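Local coordinates for protein (beta-tubulin binding post-chaperonin cofactor) (Saccharomyces cerevisiae, PDB 1QSD) that binds beta-tubulin as a post-chaperonin cofactor and takes part in an early step of the tubulin folding pathway, at residues L16-E19 against E20-Q24; D47-K50 against Q51-V54; K81-Q84 against G85-V89. One frame throughout, in Å; residues are numbered along the deposited sequence.

Interaction 1: L16-E19 against E20-Q24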
loop_
_atom_site.group_PDB
_atom_site.type_symbol
_atom_site.label_atom_id
_atom_site.label_comp_id
_atom_site.label_asym_id
_atom_site.label_seq_id
_atom_site.Cartn_x
_atom_site.Cartn_y
_atom_site.Cartn_z
ATOM N N LEU A 16 4.035 -8.292 -8.914
ATOM C CA LEU A 16 4.744 -7.838 -7.726
ATOM C C LEU A 16 5.575 -6.592 -8.065
ATOM O O LEU A 16 5.591 -5.621 -7.313
ATOM C CB LEU A 16 5.648 -8.939 -7.154
ATOM C CG LEU A 16 5.068 -9.789 -6.032
ATOM C CD1 LEU A 16 6.173 -10.601 -5.376
ATOM C CD2 LEU A 16 4.449 -8.869 -5.007
ATOM N N THR A 17 6.242 -6.604 -9.213
ATOM C CA THR A 17 7.051 -5.453 -9.586
ATOM C C THR A 17 6.183 -4.243 -9.909
ATOM O O THR A 17 6.606 -3.115 -9.696
ATOM C CB THR A 17 8.067 -5.753 -10.730
ATOM O OG1 THR A 17 7.375 -5.926 -11.974
ATOM C CG2 THR A 17 8.905 -6.999 -10.389
ATOM N N LYS A 18 4.968 -4.461 -10.398
ATOM C CA LYS A 18 4.065 -3.347 -10.672
ATOM C C LYS A 18 3.513 -2.786 -9.336
ATOM O O LYS A 18 3.268 -1.580 -9.211
ATOM C CB LYS A 18 2.923 -3.791 -11.577
ATOM C CG LYS A 18 2.162 -2.638 -12.203
ATOM C CD LYS A 18 0.868 -3.091 -12.886
ATOM C CE LYS A 18 0.108 -1.893 -13.444
ATOM N NZ LYS A 18 -1.275 -2.244 -13.838
ATOM N N GLU A 19 3.309 -3.653 -8.342
ATOM C CA GLU A 19 2.833 -3.225 -7.017
ATOM C C GLU A 19 3.887 -2.319 -6.338
ATOM O O GLU A 19 3.555 -1.270 -5.777
ATOM C CB GLU A 19 2.539 -4.448 -6.142
ATOM C CG GLU A 19 2.338 -4.135 -4.668
ATOM C CD GLU A 19 1.852 -5.331 -3.840
ATOM O OE1 GLU A 19 1.739 -5.181 -2.599
ATOM O OE2 GLU A 19 1.569 -6.406 -4.418
ATOM N N GLU A 20 5.155 -2.714 -6.416
ATOM C CA GLU A 20 6.267 -1.948 -5.849
ATOM C C GLU A 20 6.263 -0.531 -6.411
ATOM O O GLU A 20 6.542 0.429 -5.693
ATOM C CB GLU A 20 7.594 -2.629 -6.203
ATOM C CG GLU A 20 8.826 -2.037 -5.549
ATOM C CD GLU A 20 9.528 -0.979 -6.400
ATOM O OE1 GLU A 20 9.136 -0.734 -7.561
ATOM O OE2 GLU A 20 10.505 -0.393 -5.898
ATOM N N GLY A 21 6.002 -0.413 -7.708
ATOM C CA GLY A 21 5.958 0.887 -8.351
ATOM C C GLY A 21 4.812 1.722 -7.827
ATOM O O GLY A 21 4.930 2.930 -7.689
ATOM N N TYR A 22 3.689 1.071 -7.554
ATOM C CA TYR A 22 2.516 1.739 -7.005
ATOM C C TYR A 22 2.830 2.266 -5.618
ATOM O O TYR A 22 2.607 3.437 -5.327
ATOM C CB TYR A 22 1.337 0.763 -6.942
ATOM C CG TYR A 22 0.635 0.605 -8.270
ATOM C CD1 TYR A 22 1.053 1.342 -9.391
ATOM C CD2 TYR A 22 -0.483 -0.228 -8.402
ATOM C CE1 TYR A 22 0.380 1.256 -10.606
ATOM C CE2 TYR A 22 -1.167 -0.323 -9.621
ATOM C CZ TYR A 22 -0.731 0.425 -10.720
ATOM O OH TYR A 22 -1.402 0.345 -11.925
ATOM N N TYR A 23 3.380 1.400 -4.773
ATOM C CA TYR A 23 3.742 1.771 -3.412
ATOM C C TYR A 23 4.845 2.838 -3.391
ATOM O O TYR A 23 4.885 3.685 -2.496
ATOM C CB TYR A 23 4.172 0.529 -2.625
ATOM C CG TYR A 23 3.039 -0.390 -2.184
ATOM C CD1 TYR A 23 1.864 -0.533 -2.941
ATOM C CD2 TYR A 23 3.145 -1.124 -1.003
ATOM C CE1 TYR A 23 0.815 -1.391 -2.515
ATOM C CE2 TYR A 23 2.116 -1.974 -0.577
ATOM C CZ TYR A 23 0.958 -2.110 -1.324
ATOM O OH TYR A 23 -0.007 -2.970 -0.825
ATOM N N GLN A 24 5.718 2.818 -4.392
ATOM C CA GLN A 24 6.798 3.790 -4.475
ATOM C C GLN A 24 6.263 5.186 -4.809
ATOM O O GLN A 24 6.911 6.184 -4.511
ATOM C CB GLN A 24 7.842 3.356 -5.505
ATOM C CG GLN A 24 9.303 3.677 -5.119
ATOM C CD GLN A 24 9.885 2.754 -4.042
ATOM O OE1 GLN A 24 10.743 3.162 -3.260
ATOM N NE2 GLN A 24 9.436 1.506 -4.018
HETATM O O HOH W 1 8.337 -1.281 -10.065
#
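Glu19 and Tyr23, one helical turn apart, lie alongside each other, both heading outward from the helix in one direction. Glu19 CG sits above one face of the Tyr23 ring in a CH-pi contact, 4.1 Å from the centroid and offset toward the rim. The carboxylate lies beside the phenol end, Glu19 OE1 3.4 Å from Tyr23 CZ, with carboxylate and ring planes 56° apart. Glu19 reaches this far because CG is anti to the backbone N (chi1 167°) and the chain beyond is extended. One residue back, Lys18 and Tyr22 meet obliquely: the extended lysine brings CE to 3.1 Å from Tyr22 OH, while Lys18 O lies over a face of that ring. The scaffold is the i to i+4 hydrogen bonding of helix 5-39, including Tyr23 N to Glu19 O at 2.9 Å and a weak one from Gly21 N to Thr17 O. This helix belongs to the helical bundle of the cofactor. Leu16 packs on Phe72 and Tyr23 on Leu61, both of helix 45-81, whereas Thr17 lies against Ala99 and Leu102 of helix 90-104. Beside Thr17, a water donates to Glu20 OE1 at 2.7 Å and seems to donate to Thr17 O as well, though doubtfully close. The other carboxylate oxygen, Glu20 OE2, is hydrogen-bonded to Tyr66 OH, so both carboxylate oxygens have a partner. Glu19 and Tyr23 also meet the second subunit: Glu19 OE1 lies near Glu26 OE2 of that chain, which could raise either acid's affinity for a proton.

Interaction 2: D47-K50 against Q51-V54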
loop_
_atom_site.group_PDB
_atom_site.type_symbol
_atom_site.label_atom_id
_atom_site.label_comp_id
_atom_site.label_asym_id
_atom_site.label_seq_id
_atom_site.Cartn_x
_atom_site.Cartn_y
_atom_site.Cartn_z
ATOM N N ASP A 47 1.422 17.939 14.877
ATOM C CA ASP A 47 0.886 17.750 13.530
ATOM C C ASP A 47 1.950 17.181 12.607
ATOM O O ASP A 47 1.651 16.377 11.723
ATOM C CB ASP A 47 0.348 19.052 12.951
ATOM C CG ASP A 47 -0.902 19.526 13.660
ATOM O OD1 ASP A 47 -1.025 20.751 13.926
ATOM O OD2 ASP A 47 -1.762 18.677 13.953
ATOM N N LEU A 48 3.188 17.633 12.781
ATOM C CA LEU A 48 4.276 17.123 11.958
ATOM C C LEU A 48 4.451 15.629 12.297
ATOM O O LEU A 48 4.524 14.777 11.416
ATOM C CB LEU A 48 5.573 17.904 12.246
ATOM C CG LEU A 48 6.888 17.292 11.770
ATOM C CD1 LEU A 48 6.952 17.218 10.262
ATOM C CD2 LEU A 48 8.027 18.119 12.322
ATOM N N LYS A 49 4.468 15.327 13.588
ATOM C CA LYS A 49 4.653 13.960 14.068
ATOM C C LYS A 49 3.582 12.981 13.527
ATOM O O LYS A 49 3.903 11.861 13.126
ATOM C CB LYS A 49 4.707 13.970 15.591
ATOM C CG LYS A 49 5.182 12.716 16.213
ATOM C CD LYS A 49 6.592 12.390 15.826
ATOM C CE LYS A 49 6.674 11.614 14.516
ATOM N NZ LYS A 49 8.084 11.330 14.127
ATOM N N LYS A 50 2.326 13.425 13.457
ATOM C CA LYS A 50 1.248 12.588 12.915
ATOM C C LYS A 50 1.640 12.113 11.517
ATOM O O LYS A 50 1.555 10.935 11.200
ATOM C CB LYS A 50 -0.061 13.378 12.849
ATOM C CG LYS A 50 -0.729 13.541 14.191
ATOM C CD LYS A 50 -1.839 14.607 14.162
ATOM C CE LYS A 50 -2.958 14.223 13.225
ATOM N NZ LYS A 50 -4.085 15.155 13.313
ATOM N N GLN A 51 2.163 13.034 10.728
ATOM C CA GLN A 51 2.572 12.761 9.370
ATOM C C GLN A 51 3.825 11.931 9.245
ATOM O O GLN A 51 3.933 11.121 8.335
ATOM C CB GLN A 51 2.771 14.064 8.615
ATOM C CG GLN A 51 2.084 14.076 7.285
ATOM C CD GLN A 51 0.599 14.331 7.415
ATOM O OE1 GLN A 51 0.052 15.221 6.752
ATOM N NE2 GLN A 51 -0.068 13.562 8.268
ATOM N N GLU A 52 4.787 12.147 10.131
ATOM C CA GLU A 52 6.032 11.395 10.070
ATOM C C GLU A 52 5.768 9.931 10.372
ATOM O O GLU A 52 6.228 9.051 9.638
ATOM C CB GLU A 52 7.082 11.963 11.039
ATOM C CG GLU A 52 7.598 13.345 10.640
ATOM C CD GLU A 52 8.755 13.844 11.494
ATOM O OE1 GLU A 52 9.825 14.121 10.910
ATOM O OE2 GLU A 52 8.593 13.981 12.730
ATOM N N GLU A 53 5.009 9.690 11.439
ATOM C CA GLU A 53 4.636 8.359 11.875
ATOM C C GLU A 53 3.987 7.597 10.714
ATOM O O GLU A 53 4.303 6.428 10.488
ATOM C CB GLU A 53 3.665 8.475 13.049
ATOM C CG GLU A 53 2.275 7.850 12.814
ATOM C CD GLU A 53 1.153 8.531 13.594
ATOM O OE1 GLU A 53 0.816 8.085 14.715
ATOM O OE2 GLU A 53 0.592 9.508 13.070
ATOM N N VAL A 54 3.097 8.258 9.969
ATOM C CA VAL A 54 2.425 7.608 8.843
ATOM C C VAL A 54 3.452 7.258 7.778
ATOM O O VAL A 54 3.448 6.140 7.243
ATOM C CB VAL A 54 1.293 8.480 8.232
ATOM C CG1 VAL A 54 0.833 7.908 6.891
ATOM C CG2 VAL A 54 0.103 8.535 9.183
#
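Leu48 and Glu52 meet one turn apart, the leucine branch crossing the acid at a slant, with Leu48 CD1 3.9 Å from Glu52 CG. Around this apolar touch the carboxylate is held through both oxygens. Glu52 OE2 forms a salt bridge with Lys49 NZ at 3.0 Å; Glu52 OE1 pairs with Lys38 of helix 5-39. The ammonium arrives from above the carboxylate plane, 56° out of it. Lys49 gets there by curling: its chain bends at chi2 (62°) and again at chi3, so that CE passes 3.5 Å from Glu52 CB and the two side chains run nearly perpendicular. This is the loose flank, where Lys49 is exposed to solvent and touches a crystal neighbour. Both segments belong to helix 45-81, a long helix packed against helix 5-39 as part of the bundle, and they share regular backbone bonds such as Glu53 N to Lys49 O at 3.0 Å. The last of these, Val54 N to Lys50 O, is weak. The tight flank faces the second subunit. Lys50 NZ forms a salt bridge with Asp75 of the second subunit, and the lysine also makes a cation-pi contact with Phe72 of that subunit. Asp47 pairs with Lys9 and Gln51 packs on Ala12, both of the second subunit. Within the chain, Leu48 rests on Leu37, and Val34 lies against both Gln51 and Glu52. Glu53 OE2 stands only 2.5 Å from Lys50 O, doubtfully short unless the acid is protonated; Glu53 OE1 also lies close to Glu71 OE2 of the second subunit.

Interaction 3: K81-Q84 against G85-V89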
loop_
_atom_site.group_PDB
_atom_site.type_symbol
_atom_site.label_atom_id
_atom_site.label_comp_id
_atom_site.label_asym_id
_atom_site.label_seq_id
_atom_site.Cartn_x
_atom_site.Cartn_y
_atom_site.Cartn_z
ATOM N N LYS A 81 15.451 -23.160 -15.462
ATOM C CA LYS A 81 16.630 -24.015 -15.640
ATOM C C LYS A 81 16.339 -25.408 -16.159
ATOM O O LYS A 81 17.226 -26.057 -16.702
ATOM C CB LYS A 81 17.411 -24.181 -14.342
ATOM C CG LYS A 81 18.173 -22.974 -13.928
ATOM C CD LYS A 81 18.894 -23.247 -12.628
ATOM C CE LYS A 81 19.299 -21.955 -11.949
ATOM N NZ LYS A 81 19.864 -22.216 -10.602
ATOM N N THR A 82 15.118 -25.887 -15.943
ATOM C CA THR A 82 14.740 -27.226 -16.371
ATOM C C THR A 82 13.521 -27.233 -17.277
ATOM O O THR A 82 12.910 -28.285 -17.474
ATOM C CB THR A 82 14.438 -28.141 -15.161
ATOM O OG1 THR A 82 13.458 -27.511 -14.319
ATOM C CG2 THR A 82 15.710 -28.427 -14.349
ATOM N N TYR A 83 13.189 -26.077 -17.847
ATOM C CA TYR A 83 12.037 -25.976 -18.719
ATOM C C TYR A 83 12.265 -26.637 -20.080
ATOM O O TYR A 83 13.274 -26.391 -20.742
ATOM C CB TYR A 83 11.651 -24.513 -18.920
ATOM C CG TYR A 83 10.377 -24.313 -19.703
ATOM C CD1 TYR A 83 9.151 -24.709 -19.179
ATOM C CD2 TYR A 83 10.399 -23.716 -20.953
ATOM C CE1 TYR A 83 7.971 -24.506 -19.884
ATOM C CE2 TYR A 83 9.236 -23.504 -21.661
ATOM C CZ TYR A 83 8.023 -23.902 -21.121
ATOM O OH TYR A 83 6.866 -23.684 -21.819
ATOM N N GLN A 84 11.315 -27.481 -20.488
ATOM C CA GLN A 84 11.387 -28.175 -21.768
ATOM C C GLN A 84 10.172 -27.929 -22.627
ATOM O O GLN A 84 10.019 -28.536 -23.671
ATOM C CB GLN A 84 11.528 -29.672 -21.559
ATOM C CG GLN A 84 12.869 -30.076 -21.019
ATOM C CD GLN A 84 13.140 -31.542 -21.225
ATOM O OE1 GLN A 84 13.579 -31.965 -22.305
ATOM N NE2 GLN A 84 12.845 -32.342 -20.209
ATOM N N GLY A 85 9.306 -27.024 -22.205
ATOM C CA GLY A 85 8.115 -26.756 -22.977
ATOM C C GLY A 85 8.346 -26.085 -24.316
ATOM O O GLY A 85 9.467 -25.806 -24.749
ATOM N N THR A 86 7.245 -25.733 -24.945
ATOM C CA THR A 86 7.303 -25.109 -26.238
ATOM C C THR A 86 6.968 -23.608 -26.184
ATOM O O THR A 86 6.933 -22.941 -27.215
ATOM C CB THR A 86 6.360 -25.879 -27.208
ATOM O OG1 THR A 86 6.494 -25.368 -28.539
ATOM C CG2 THR A 86 4.894 -25.799 -26.731
ATOM N N GLU A 87 6.703 -23.069 -24.999
ATOM C CA GLU A 87 6.379 -21.650 -24.918
ATOM C C GLU A 87 7.619 -20.792 -25.085
ATOM O O GLU A 87 8.744 -21.216 -24.783
ATOM C CB GLU A 87 5.708 -21.290 -23.591
ATOM C CG GLU A 87 4.323 -21.872 -23.379
ATOM C CD GLU A 87 3.589 -21.201 -22.214
ATOM O OE1 GLU A 87 3.479 -21.805 -21.135
ATOM O OE2 GLU A 87 3.136 -20.047 -22.377
ATOM N N ASP A 88 7.390 -19.584 -25.577
ATOM C CA ASP A 88 8.430 -18.598 -25.789
ATOM C C ASP A 88 8.719 -18.066 -24.378
ATOM O O ASP A 88 7.795 -17.626 -23.699
ATOM C CB ASP A 88 7.833 -17.511 -26.702
ATOM C CG ASP A 88 8.743 -16.333 -26.896
ATOM O OD1 ASP A 88 9.907 -16.386 -26.440
ATOM O OD2 ASP A 88 8.278 -15.351 -27.518
ATOM N N VAL A 89 9.958 -18.173 -23.903
ATOM C CA VAL A 89 10.298 -17.683 -22.564
ATOM C C VAL A 89 10.897 -16.257 -22.500
ATOM O O VAL A 89 11.434 -15.847 -21.460
ATOM C CB VAL A 89 11.238 -18.659 -21.828
ATOM C CG1 VAL A 89 10.618 -20.040 -21.793
ATOM C CG2 VAL A 89 12.595 -18.714 -22.510
HETATM O O HOH W 2 4.518 -24.040 -20.905
#
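Tyr83 lays its ring against the backbone of Gly85 within the loop that links helix 45-81 to helix 90-104, and carries most of the contact. With CG anti to the backbone N (chi1 -174°), the ring swings back under the following residues instead of leaving the loop. Gly85 N is centred over one face, 3.4 Å above the ring plane, and Gly85 CA follows in a CH-pi contact shifted toward the phenol end, 3.4 Å from Tyr83 CZ. At that end Tyr83 OH accepts a hydrogen bond from Glu87 N at 3.2 Å, with the N-H bent to 147° at the hydrogen. Glu87 CB is just as close to that oxygen, and the two side chains stand roughly perpendicular, ring and carboxylate planes 67° apart. The glutamate chain stays extended past CG, carrying Glu87 OE1 beyond direct contact with the phenol; a water in the ring plane lies between the two, at distances so short (2.5 Å to both Tyr83 OH and Glu87 OE1) that the bridge is doubtful. Glu87 OE1 is also hydrogen-bonded to Thr4 OG1, at the amino-terminal end of the modelled chain. Across the ring plane from Gly85 comes Val89, at the N-cap position of helix 90-104. Tyr83, Glu87 and Val89 all also touch Leu6 of helix 5-39, which ties this surface loop to the start of the first helix. Tyr83 and Val89 run antiparallel alongside each other, and the valine, with CG1 anti to its carbonyl carbon, sets that methyl 3.7 Å from Tyr83 CE2.

How the interactions relate
The three contacts follow one another along the chain. Interaction 1 lies within helix 5-39, close to the centre of the chain, interaction 2 within helix 45-81, and interaction 3 in the loop leading to helix 90-104. Centres of interactions 1 and 2 are 24 Å apart, those of 1 and 3 27 Å. Interactions 2 and 3, on opposite sides of the chain's centre, are separated by 50 Å between centres, so they lie toward the two ends of the elongated chain; none touches another. Interactions 1 and 2 both meet the second subunit, consistent with a dimeric four-helix bundle built from the two long helices of each chain, whereas no other chain of the assembly touches residues 81-89.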